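Local structure of 2-Cys peroxiredoxin (Plasmodium yoelii, 2H01) at residues Glu12-Phe15 / Gly16-Phe20; Gly21-Ser24 / Leu25-Ile29; Ser72-Ser75 / Lys76-Leu80. The protein probably works as a thiol-specific peroxidase, using a reactive cysteine to reduce hydrogen peroxide and organic hydroperoxides to water and alcohols. All blocks are in the same frame, centred on the assembly; numbering follows the deposited sequence.

Interaction 1 (Glu12-Phe15 / Gly16-Phe20); sequences EAVF and GDNTF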
# COMPACT_ATOMS: atom_id res chain seq x y z
N GLU A 12 -3.94 -14.17 1.43
CA GLU A 12 -5.31 -14.36 0.96
C GLU A 12 -5.76 -12.93 0.65
O GLU A 12 -5.25 -11.98 1.23
CB GLU A 12 -6.20 -14.95 2.06
CG GLU A 12 -5.92 -16.41 2.43
CD GLU A 12 -6.05 -17.37 1.25
OE1 GLU A 12 -5.19 -17.31 0.34
OE2 GLU A 12 -7.00 -18.18 1.23
N ALA A 13 -6.72 -12.79 -0.25
CA ALA A 13 -7.16 -11.45 -0.62
C ALA A 13 -8.60 -11.35 -1.08
O ALA A 13 -9.19 -12.31 -1.57
CB ALA A 13 -6.25 -10.90 -1.71
N VAL A 14 -9.19 -10.20 -0.78
CA VAL A 14 -10.45 -9.80 -1.35
C VAL A 14 -10.25 -8.76 -2.40
O VAL A 14 -9.73 -7.68 -2.14
CB VAL A 14 -11.37 -9.20 -0.34
CG1 VAL A 14 -12.75 -9.10 -0.91
CG2 VAL A 14 -11.34 -10.00 0.91
N PHE A 15 -10.69 -9.07 -3.61
CA PHE A 15 -10.54 -8.13 -4.71
C PHE A 15 -11.67 -7.11 -4.79
O PHE A 15 -12.62 -7.15 -4.00
CB PHE A 15 -10.45 -8.91 -6.03
CG PHE A 15 -9.28 -9.86 -6.10
CD1 PHE A 15 -7.98 -9.39 -6.01
CD2 PHE A 15 -9.49 -11.22 -6.27
CE1 PHE A 15 -6.89 -10.26 -6.09
CE2 PHE A 15 -8.41 -12.11 -6.35
CZ PHE A 15 -7.10 -11.63 -6.26
N GLY A 16 -11.56 -6.19 -5.73
CA GLY A 16 -12.69 -5.37 -6.12
C GLY A 16 -13.92 -6.19 -6.44
O GLY A 16 -14.97 -5.98 -5.88
N ASP A 17 -13.76 -7.12 -7.37
CA ASP A 17 -14.68 -8.25 -7.53
C ASP A 17 -15.49 -8.59 -6.28
O ASP A 17 -16.62 -9.03 -6.39
CB ASP A 17 -13.93 -9.49 -8.02
CG ASP A 17 -13.53 -9.40 -9.48
OD1 ASP A 17 -14.38 -9.63 -10.35
OD2 ASP A 17 -12.38 -9.11 -9.85
N ASN A 18 -14.92 -8.40 -5.10
CA ASN A 18 -15.40 -9.06 -3.89
C ASN A 18 -15.24 -10.56 -3.99
O ASN A 18 -15.92 -11.32 -3.33
CB ASN A 18 -16.87 -8.75 -3.63
CG ASN A 18 -17.08 -7.42 -2.96
OD1 ASN A 18 -16.14 -6.74 -2.57
ND2 ASN A 18 -18.32 -7.04 -2.81
N THR A 19 -14.31 -10.94 -4.86
CA THR A 19 -13.80 -12.29 -5.11
C THR A 19 -12.74 -12.58 -4.09
O THR A 19 -12.01 -11.68 -3.71
CB THR A 19 -13.10 -12.27 -6.51
OG1 THR A 19 -14.07 -12.28 -7.55
CG2 THR A 19 -12.30 -13.49 -6.75
N PHE A 20 -12.61 -13.83 -3.64
CA PHE A 20 -11.46 -14.14 -2.80
C PHE A 20 -10.38 -14.61 -3.73
O PHE A 20 -10.65 -14.98 -4.87
CB PHE A 20 -11.76 -15.25 -1.80
CG PHE A 20 -12.62 -14.82 -0.65
CD1 PHE A 20 -12.57 -13.51 -0.17
CD2 PHE A 20 -13.48 -15.72 -0.03
CE1 PHE A 20 -13.35 -13.12 0.91
CE2 PHE A 20 -14.26 -15.34 1.05
CZ PHE A 20 -14.20 -14.04 1.52
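A β-hairpin turn joins strand 10-14 to strand 20-24 here, closed by Val-14 and Phe-20, an antiparallel non-hydrogen-bonded pair with CA atoms 4.7 Å apart. Their side chains lie side by side and point the same way. The Val-14 CG2 methyl meets the edge of the Phe-20 ring, in its plane, 3.7 Å from Phe-20 CE1. With Val-14 CG1 anti to the backbone N (chi1 -167°), CG2 is the branch left on the nitrogen side, where it can reach the ring. A branched, purely apolar residue fits this buried strand position. One step further on, Phe-15 N gives its hydrogen to Thr-19 O at 2.9 Å, almost straight at 169° and in the carbonyl plane, which ties the two arms at the mouth of the loop. Thr-19 also meets the Phe-15 side chain: its CB lies at the ring edge, in plane, and its CG2 methyl comes 3.6 Å from Phe-15 CD2. Within the loop Asn-18 adopts a left-handed backbone conformation, which asparagine tolerates well, and so turns the chain back. A second backbone bond, Asn-18 N to Phe-15 O, is less certain because Asn-18 N is crowded in the model. Lys-83 also bonds to Phe-15 O. Helix 76-83 covers the face bearing Val-14 and Phe-20: Lys-76 makes a cation-pi contact with Phe-20 and a salt bridge to Glu-12, while Phe-77 meets Phe-20 edge-to-face. Phe-15 packs instead on Val-23 of strand 20-24 and Thr-98 of strand 98-101.

Interaction 2 (Gly21-Ser24 / Leu25-Ile29); sequences GEVS and LSDFI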
# COMPACT_ATOMS: atom_id res chain seq x y z
N GLY A 21 -9.15 -14.59 -3.24
CA GLY A 21 -8.04 -15.03 -4.06
C GLY A 21 -6.73 -14.90 -3.31
O GLY A 21 -6.72 -14.48 -2.15
N GLU A 22 -5.64 -15.25 -3.97
CA GLU A 22 -4.33 -15.16 -3.37
C GLU A 22 -3.49 -14.13 -4.10
O GLU A 22 -3.61 -13.95 -5.31
CB GLU A 22 -3.65 -16.52 -3.43
CG GLU A 22 -2.25 -16.55 -2.83
CD GLU A 22 -1.64 -17.94 -2.89
OE1 GLU A 22 -1.54 -18.49 -4.01
OE2 GLU A 22 -1.27 -18.48 -1.82
N VAL A 23 -2.69 -13.38 -3.34
CA VAL A 23 -1.76 -12.43 -3.92
C VAL A 23 -0.36 -12.54 -3.35
O VAL A 23 -0.16 -12.65 -2.15
CB VAL A 23 -2.22 -10.98 -3.75
CG1 VAL A 23 -1.11 -10.04 -4.21
CG2 VAL A 23 -3.46 -10.72 -4.51
N SER A 24 0.62 -12.45 -4.24
CA SER A 24 2.02 -12.48 -3.84
C SER A 24 2.62 -11.18 -4.33
O SER A 24 2.25 -10.66 -5.37
CB SER A 24 2.76 -13.66 -4.49
OG SER A 24 2.27 -14.92 -4.05
N LEU A 25 3.56 -10.63 -3.57
CA LEU A 25 4.17 -9.39 -3.97
C LEU A 25 4.81 -9.57 -5.34
O LEU A 25 4.69 -8.71 -6.22
CB LEU A 25 5.23 -8.97 -2.95
CG LEU A 25 5.78 -7.57 -3.16
CD1 LEU A 25 4.63 -6.60 -3.29
CD2 LEU A 25 6.67 -7.19 -2.01
N SER A 26 5.45 -10.72 -5.52
CA SER A 26 6.15 -11.07 -6.74
C SER A 26 5.28 -11.15 -7.99
O SER A 26 5.80 -11.14 -9.10
CB SER A 26 6.91 -12.41 -6.55
OG SER A 26 6.00 -13.49 -6.39
N ASP A 27 3.97 -11.24 -7.82
CA ASP A 27 3.08 -11.29 -8.98
C ASP A 27 3.17 -9.98 -9.78
O ASP A 27 2.80 -9.92 -10.94
CB ASP A 27 1.61 -11.47 -8.57
CG ASP A 27 1.33 -12.79 -7.88
OD1 ASP A 27 2.03 -13.78 -8.17
OD2 ASP A 27 0.39 -12.83 -7.05
N PHE A 28 3.68 -8.94 -9.13
CA PHE A 28 3.76 -7.63 -9.77
C PHE A 28 5.10 -7.24 -10.37
O PHE A 28 5.22 -6.21 -11.02
CB PHE A 28 3.29 -6.56 -8.78
CG PHE A 28 1.91 -6.82 -8.25
CD1 PHE A 28 0.80 -6.72 -9.09
CD2 PHE A 28 1.71 -7.19 -6.91
CE1 PHE A 28 -0.49 -6.99 -8.61
CE2 PHE A 28 0.44 -7.46 -6.42
CZ PHE A 28 -0.67 -7.36 -7.27
N ILE A 29 6.13 -8.03 -10.10
CA ILE A 29 7.42 -7.77 -10.70
C ILE A 29 7.36 -7.64 -12.23
O ILE A 29 6.84 -8.51 -12.91
CB ILE A 29 8.47 -8.82 -10.25
CG1 ILE A 29 9.28 -8.26 -9.09
CG2 ILE A 29 9.42 -9.12 -11.36
CD1 ILE A 29 9.41 -9.20 -7.91
O HOH W 1 -0.13 -15.74 -5.69
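Ser-24 N stands above the carboxylate of Asp-27, one of two flat groups in this turn, while Val-23 meets the other, the ring of Phe-28. The amide lies 54° out of the carboxylate plane, yet its bond to Asp-27 OD2 is short, 2.8 Å, with an angle of 157° at the hydrogen. Val-23 CG1 approaches the Phe-28 ring obliquely, 3.7 Å from Phe-28 CE2, and the two side chains cross at about a right angle. Phe-28 CG is anti to its carbonyl carbon (chi1 -56°), an orientation that carries the ring back toward Val-23 and the end of the strand. In return for the carboxylate bond, Asp-27 N donates to Ser-24 O at 3.0 Å, well above the carbonyl plane, as befits a tight turn. This return bond reaches three residues back, the spacing of a 3-10 helix, so Ser-24 is gripped through both its amide and its carbonyl. A water lies 3.0 Å from Ser-24 OG and gives a longer bond to Asp-27 OD2. Aspartate suits this place because its short acid doubles back onto the strand amide at the solvent-facing side. Phe-28 N then bonds to Leu-25 O, continuing the 3-10 turn. Asp-27 and Ser-26 are on the exposed side, while Val-23 and Leu-25 are buried. Strand 20-24 pairs with strand 10-14 through Gly-21 and Val-23, whereas Phe-28 rests on Glu-67 and Leu-69 of strand 66-72. Leu-25 packs on Phe-9 and Tyr-111, in the loop between strand 20-24 and strand 33-38.

Interaction 3 (Ser72-Ser75 / Lys76-Leu80); sequences SVDS and KFTHL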
# COMPACT_ATOMS: atom_id res chain seq x y z
N SER A 72 -4.26 -5.24 6.62
CA SER A 72 -4.55 -5.19 8.06
C SER A 72 -4.49 -6.64 8.52
O SER A 72 -4.65 -7.56 7.71
CB SER A 72 -5.93 -4.60 8.38
OG SER A 72 -6.93 -5.61 8.40
N VAL A 73 -4.27 -6.86 9.80
CA VAL A 73 -4.17 -8.22 10.30
C VAL A 73 -5.50 -9.01 10.31
O VAL A 73 -5.51 -10.18 10.69
CB VAL A 73 -3.55 -8.23 11.72
CG1 VAL A 73 -2.19 -7.51 11.68
CG2 VAL A 73 -4.47 -7.56 12.70
N ASP A 74 -6.59 -8.36 9.93
CA ASP A 74 -7.90 -8.99 9.78
C ASP A 74 -7.94 -10.11 8.73
O ASP A 74 -7.12 -10.15 7.82
CB ASP A 74 -8.97 -7.94 9.45
CG ASP A 74 -9.20 -6.93 10.57
OD1 ASP A 74 -9.88 -7.25 11.54
OD2 ASP A 74 -8.76 -5.78 10.55
N SER A 75 -8.90 -11.01 8.85
CA SER A 75 -9.04 -12.11 7.89
C SER A 75 -9.72 -11.62 6.61
O SER A 75 -10.28 -10.52 6.59
CB SER A 75 -9.88 -13.25 8.49
OG SER A 75 -11.22 -12.82 8.68
N LYS A 76 -9.69 -12.45 5.57
CA LYS A 76 -10.32 -12.07 4.31
C LYS A 76 -11.84 -12.03 4.48
O LYS A 76 -12.52 -11.25 3.81
CB LYS A 76 -9.95 -13.04 3.18
CG LYS A 76 -10.31 -14.51 3.39
CD LYS A 76 -10.17 -15.25 2.05
CE LYS A 76 -10.61 -16.71 2.11
NZ LYS A 76 -9.65 -17.54 2.88
N PHE A 77 -12.36 -12.86 5.38
CA PHE A 77 -13.79 -12.89 5.63
C PHE A 77 -14.25 -11.58 6.25
O PHE A 77 -15.31 -11.06 5.91
CB PHE A 77 -14.13 -14.06 6.54
CG PHE A 77 -13.83 -15.39 5.93
CD1 PHE A 77 -14.65 -15.91 4.94
CD2 PHE A 77 -12.72 -16.11 6.32
CE1 PHE A 77 -14.37 -17.13 4.34
CE2 PHE A 77 -12.42 -17.34 5.73
CZ PHE A 77 -13.25 -17.85 4.74
N THR A 78 -13.49 -11.01 7.18
CA THR A 78 -13.93 -9.73 7.69
C THR A 78 -13.71 -8.53 6.79
O THR A 78 -14.44 -7.55 6.89
CB THR A 78 -13.58 -9.47 9.16
OG1 THR A 78 -12.79 -10.53 9.67
CG2 THR A 78 -12.72 -8.27 9.30
N HIS A 79 -12.75 -8.62 5.88
CA HIS A 79 -12.61 -7.58 4.86
C HIS A 79 -13.88 -7.58 4.01
O HIS A 79 -14.49 -6.53 3.77
CB HIS A 79 -11.43 -7.86 3.91
CG HIS A 79 -10.08 -7.57 4.50
ND1 HIS A 79 -9.91 -6.81 5.63
CD2 HIS A 79 -8.84 -7.90 4.07
CE1 HIS A 79 -8.62 -6.68 5.88
NE2 HIS A 79 -7.95 -7.33 4.95
N LEU A 80 -14.28 -8.75 3.55
CA LEU A 80 -15.48 -8.88 2.72
C LEU A 80 -16.69 -8.28 3.43
O LEU A 80 -17.42 -7.46 2.86
CB LEU A 80 -15.74 -10.35 2.39
CG LEU A 80 -17.01 -10.61 1.58
CD1 LEU A 80 -16.95 -9.82 0.27
CD2 LEU A 80 -17.16 -12.11 1.31
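Backbone hydrogen bonding starts the helix: His-79 N donates to Ser-75 O at 3.2 Å, with 154° at the hydrogen and the donor tilted 20° from the carbonyl plane. This is the first i to i+4 bond, and Leu-80 N to Lys-76 O follows it. Ser-75 holds the N-cap position, where a small hydroxyl residue is apt because it can turn back over the opening turn. Ser-75 OG lies between its backbone N and carbonyl carbon (chi1 67°), which brings it 2.9 Å from Thr-78 OG1. Side-chain polar contacts gather around the preceding loop. Ser-72 OG donates to Asp-74 OD2 at 2.8 Å, using the anti lone pair of that oxygen. Asp-42 completes the cluster: its N bonds to Asp-74 OD2, its OD1 to Ser-72 OG and its OD2 to His-79 ND1, while His-79 NE2 is held by Ile-100 O. Both imidazole nitrogens therefore face acceptors, consistent with a protonated ring, and these two bonds fix the rotation of the buried ring and satisfy both of its nitrogens. Contacts with the ring are of two sorts. Ser-75 O sits over one face, 3.6 Å above the plane and offset toward the rim, and Ser-72 OG approaches in plane at the edge, 3.2 Å from His-79 CE1. Van der Waals packing is lighter: the Asp-74 and Thr-78 side chains cross at about a right angle, with Thr-78 CG2 3.8 Å from Asp-74 CB. This loop leads from strand 66-72 into helix 76-83, and strand 98-101 then runs parallel to strand 66-72. The junction is the first turn of a β-α-β crossover, a unit expected in the thioredoxin-like fold of peroxiredoxins.

Overall arrangement
All three contacts are local turns between regular elements, and each mixes buried and solvent-facing residues. Interactions 1 and 2 follow one another along the same antiparallel pair of strands. The former closes the hairpin and the latter leads away from its second strand, and Phe-15 packing on Gly-21 and Val-23 links them. The helix of interaction 3 packs on the hairpin face bearing Val-14 and Phe-20, meeting interaction 1 through Lys-76 and Leu-80, but it does not touch interaction 2. Their chemistry differs accordingly: backbone pairing and aromatic packing in interaction 1, a solvent-exposed carboxylate turned back onto a strand amide in interaction 2, and a buried, densely hydrogen-bonded histidine in interaction 3.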